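Local coordinates for WGR domain-containing protein (Bacteroides fragilis, PDB 2RA8), which is of unknown function but joins a WGR domain, a module often found in nucleic-acid-binding proteins, to a leucine-rich-repeat domain, at residues A[269-279]-A[298-309]. Numbering follows the deposited sequence.
Sequences VEMFLESDILP and LLLDHVDKIKHL
Lys305 reaches across to the C-terminal part of helix 265-274, where its NZ donates a hydrogen bond to the backbone O of Leu273, 3.0 Å away. The ammonium does not lie on a lone pair: it sits 50° out of the carbonyl plane, with a C=O...N angle of 130°. The lysine chain, extended beyond CG, carries the ammonium out to this carbonyl, and CD passes close to the same oxygen on the way. This is the one hydrogen bond between 269-279 and 298-309; the rest of the contact is mainly apolar.

Leu273 pushes its two methyls into the opposite segment. Leu273 CD1 meets CB of Leu298 at 3.8 Å and touches CD2 of the His302 ring obliquely. Leu273 CD2 packs on CG2 of Ile306 at 3.9 Å. One turn earlier, Val269 has CG1 anti to its backbone N (chi1 179°), which brings this methyl against CB and CD1 of Leu298 and, at 4.1 Å, CD2 of Leu299.

Leu278 fills the other end. Leu278 CD2 lies 3.5 Å from the backbone O of Lys305 and also approaches CG2 of Ile306, whereas Leu278 CD1 touches CD2 of Leu309 at 4.2 Å, the two leucines crossing at about a right angle. Beside it, the O of Pro279 lies over one face of the His308 ring, toward its rim, and CG of Leu309 lies toward the rim of the opposite face.

Between the segments the chain passes through strand 283-285 of the long parallel sheet and into helix 293-300, a strand-and-helix alternation consistent with the leucine-rich-repeat domain. Phe272, Leu299 and Leu309 all rest on Met284 of that strand, and Leu300 carries the packing onward to helix 321-330.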
# COMPACT_ATOMS: atom_id res chain seq x y z
N VAL A 269 15.36 1.53 -23.13
CA VAL A 269 14.50 1.76 -24.28
C VAL A 269 15.30 1.48 -25.53
O VAL A 269 14.81 0.86 -26.48
CB VAL A 269 13.98 3.21 -24.32
CG1 VAL A 269 13.11 3.43 -25.55
CG2 VAL A 269 13.21 3.51 -23.05
N GLU A 270 16.55 1.93 -25.55
CA GLU A 270 17.42 1.73 -26.70
C GLU A 270 17.64 0.24 -26.94
O GLU A 270 17.58 -0.23 -28.07
CB GLU A 270 18.78 2.41 -26.46
CG GLU A 270 19.70 2.37 -27.68
CD GLU A 270 21.13 2.73 -27.34
OE1 GLU A 270 21.35 3.83 -26.77
OE2 GLU A 270 22.04 1.92 -27.64
N MSE A 271 17.89 -0.50 -25.86
CA MSE A 271 18.12 -1.94 -25.97
C MSE A 271 16.97 -2.62 -26.65
O MSE A 271 17.16 -3.46 -27.53
CB MSE A 271 18.31 -2.55 -24.59
CG MSE A 271 19.53 -2.02 -23.88
SE MSE A 271 19.88 -2.94 -22.23
CE MSE A 271 21.32 -1.84 -21.60
N PHE A 272 15.75 -2.27 -26.23
CA PHE A 272 14.56 -2.84 -26.83
C PHE A 272 14.52 -2.56 -28.31
O PHE A 272 14.45 -3.48 -29.13
CB PHE A 272 13.29 -2.27 -26.17
CG PHE A 272 12.86 -3.01 -24.93
CD1 PHE A 272 12.23 -4.24 -25.02
CD2 PHE A 272 13.09 -2.47 -23.67
CE1 PHE A 272 11.84 -4.93 -23.87
CE2 PHE A 272 12.71 -3.15 -22.52
CZ PHE A 272 12.08 -4.38 -22.63
N LEU A 273 14.59 -1.28 -28.67
CA LEU A 273 14.51 -0.87 -30.06
C LEU A 273 15.51 -1.48 -31.00
O LEU A 273 15.20 -1.74 -32.15
CB LEU A 273 14.57 0.66 -30.17
CG LEU A 273 13.44 1.42 -29.46
CD1 LEU A 273 13.68 2.91 -29.55
CD2 LEU A 273 12.11 1.07 -30.10
N GLU A 274 16.72 -1.73 -30.51
CA GLU A 274 17.77 -2.30 -31.35
C GLU A 274 17.86 -3.80 -31.32
O GLU A 274 18.67 -4.38 -32.04
CB GLU A 274 19.13 -1.74 -30.93
CG GLU A 274 19.48 -2.05 -29.49
CD GLU A 274 20.77 -1.41 -29.05
OE1 GLU A 274 21.05 -0.26 -29.46
OE2 GLU A 274 21.51 -2.05 -28.27
N SER A 275 17.02 -4.43 -30.51
CA SER A 275 17.05 -5.89 -30.36
C SER A 275 16.25 -6.68 -31.38
O SER A 275 15.28 -6.19 -31.96
CB SER A 275 16.57 -6.26 -28.96
OG SER A 275 16.57 -7.67 -28.76
N ASP A 276 16.66 -7.93 -31.59
CA ASP A 276 15.96 -8.79 -32.52
C ASP A 276 14.84 -9.51 -31.81
O ASP A 276 14.04 -10.19 -32.44
CB ASP A 276 16.93 -9.79 -33.16
CG ASP A 276 17.41 -10.86 -32.19
OD1 ASP A 276 17.26 -10.67 -30.96
OD2 ASP A 276 17.94 -11.88 -32.66
N ILE A 277 14.77 -9.35 -30.50
CA ILE A 277 13.72 -10.00 -29.72
C ILE A 277 12.43 -9.19 -29.75
O ILE A 277 11.34 -9.75 -29.68
CB ILE A 277 14.17 -10.25 -28.23
CG1 ILE A 277 13.22 -11.25 -27.55
CG2 ILE A 277 14.15 -8.93 -27.44
CD1 ILE A 277 13.78 -11.85 -26.26
N LEU A 278 12.56 -7.87 -29.89
CA LEU A 278 11.39 -6.98 -29.90
C LEU A 278 10.22 -7.39 -30.79
O LEU A 278 9.07 -7.32 -30.36
CB LEU A 278 11.82 -5.54 -30.28
CG LEU A 278 10.71 -4.48 -30.37
CD1 LEU A 278 9.95 -4.39 -29.05
CD2 LEU A 278 11.32 -3.14 -30.71
N PRO A 279 10.49 -7.83 -32.03
CA PRO A 279 9.37 -8.23 -32.89
C PRO A 279 8.41 -9.27 -32.33
O PRO A 279 7.22 -9.25 -32.66
CB PRO A 279 10.08 -8.74 -34.14
CG PRO A 279 11.27 -7.82 -34.23
CD PRO A 279 11.75 -7.80 -32.79
N LEU A 298 12.32 8.32 -27.94
CA LEU A 298 12.79 7.25 -28.81
C LEU A 298 11.65 6.40 -29.31
O LEU A 298 11.60 6.04 -30.49
CB LEU A 298 13.80 6.36 -28.06
CG LEU A 298 15.00 7.06 -27.40
CD1 LEU A 298 15.84 6.01 -26.71
CD2 LEU A 298 15.83 7.81 -28.42
N LEU A 299 10.71 6.09 -28.42
CA LEU A 299 9.56 5.29 -28.79
C LEU A 299 8.78 5.97 -29.88
O LEU A 299 8.44 5.34 -30.89
CB LEU A 299 8.63 5.07 -27.60
CG LEU A 299 9.16 4.23 -26.44
CD1 LEU A 299 8.23 4.39 -25.25
CD2 LEU A 299 9.27 2.78 -26.87
N LEU A 300 8.49 7.25 -29.68
CA LEU A 300 7.74 8.03 -30.66
C LEU A 300 8.44 8.16 -31.99
O LEU A 300 7.78 8.27 -33.02
CB LEU A 300 7.42 9.42 -30.11
CG LEU A 300 6.45 9.48 -28.93
CD1 LEU A 300 6.33 10.91 -28.43
CD2 LEU A 300 5.09 8.95 -29.37
N ASP A 301 9.78 8.17 -31.97
CA ASP A 301 10.57 8.27 -33.20
C ASP A 301 10.67 6.94 -33.89
O ASP A 301 11.25 6.83 -34.97
CB ASP A 301 12.00 8.76 -32.91
CG ASP A 301 12.07 10.21 -32.45
OD1 ASP A 301 11.20 11.01 -32.84
OD2 ASP A 301 13.01 10.55 -31.71
N HIS A 302 10.11 5.90 -33.27
CA HIS A 302 10.16 4.56 -33.83
C HIS A 302 8.90 3.78 -33.59
O HIS A 302 8.95 2.63 -33.15
CB HIS A 302 11.33 3.79 -33.20
CG HIS A 302 12.67 4.34 -33.56
ND1 HIS A 302 13.20 4.25 -34.83
CD2 HIS A 302 13.60 4.98 -32.81
CE1 HIS A 302 14.39 4.81 -34.85
NE2 HIS A 302 14.66 5.26 -33.63
N VAL A 303 7.75 4.39 -33.87
CA VAL A 303 6.47 3.72 -33.67
C VAL A 303 6.41 2.45 -34.49
O VAL A 303 5.77 1.48 -34.11
CB VAL A 303 5.30 4.63 -34.08
CG1 VAL A 303 3.98 3.98 -33.71
CG2 VAL A 303 5.44 5.99 -33.40
N ASP A 304 7.10 2.46 -35.63
CA ASP A 304 7.12 1.31 -36.53
C ASP A 304 7.59 0.04 -35.86
O ASP A 304 7.04 -1.04 -36.11
CB ASP A 304 8.02 1.61 -37.75
CG ASP A 304 9.47 1.87 -37.36
OD1 ASP A 304 9.70 2.63 -36.39
OD2 ASP A 304 10.37 1.34 -38.04
N LYS A 305 8.60 0.15 -35.01
CA LYS A 305 9.14 -1.01 -34.31
C LYS A 305 8.33 -1.51 -33.14
O LYS A 305 8.49 -2.65 -32.73
CB LYS A 305 10.55 -0.72 -33.79
CG LYS A 305 11.59 -0.51 -34.87
CD LYS A 305 12.95 -0.29 -34.23
CE LYS A 305 14.03 -0.17 -35.28
NZ LYS A 305 15.37 -0.01 -34.65
N ILE A 306 7.46 -0.67 -32.60
CA ILE A 306 6.68 -1.07 -31.43
C ILE A 306 5.18 -1.18 -31.58
O ILE A 306 4.51 -1.70 -30.68
CB ILE A 306 6.98 -0.13 -30.24
CG1 ILE A 306 6.50 1.29 -30.55
CG2 ILE A 306 8.46 -0.15 -29.94
CD1 ILE A 306 6.58 2.24 -29.37
N LYS A 307 4.64 -0.72 -32.70
CA LYS A 307 3.20 -0.73 -32.92
C LYS A 307 2.53 -2.08 -32.84
O LYS A 307 1.31 -2.17 -32.91
CB LYS A 307 2.86 -0.08 -34.27
CG LYS A 307 3.52 -0.72 -35.48
CD LYS A 307 3.10 -0.01 -36.76
CE LYS A 307 3.69 -0.68 -38.00
NZ LYS A 307 3.25 0.01 -39.25
N HIS A 308 3.32 -3.13 -32.70
CA HIS A 308 2.79 -4.49 -32.61
C HIS A 308 2.63 -4.92 -31.17
O HIS A 308 1.95 -5.91 -30.89
CB HIS A 308 3.73 -5.45 -33.31
CG HIS A 308 5.05 -5.60 -32.62
ND1 HIS A 308 5.23 -6.45 -31.55
CD2 HIS A 308 6.24 -4.97 -32.81
CE1 HIS A 308 6.47 -6.34 -31.11
NE2 HIS A 308 7.10 -5.45 -31.86
N LEU A 309 3.26 -4.20 -30.25
CA LEU A 309 3.18 -4.53 -28.84
C LEU A 309 1.77 -4.39 -28.34
O LEU A 309 0.98 -3.62 -28.90
CB LEU A 309 4.10 -3.62 -28.01
CG LEU A 309 5.61 -3.76 -28.22
CD1 LEU A 309 6.35 -2.73 -27.38
CD2 LEU A 309 6.05 -5.16 -27.85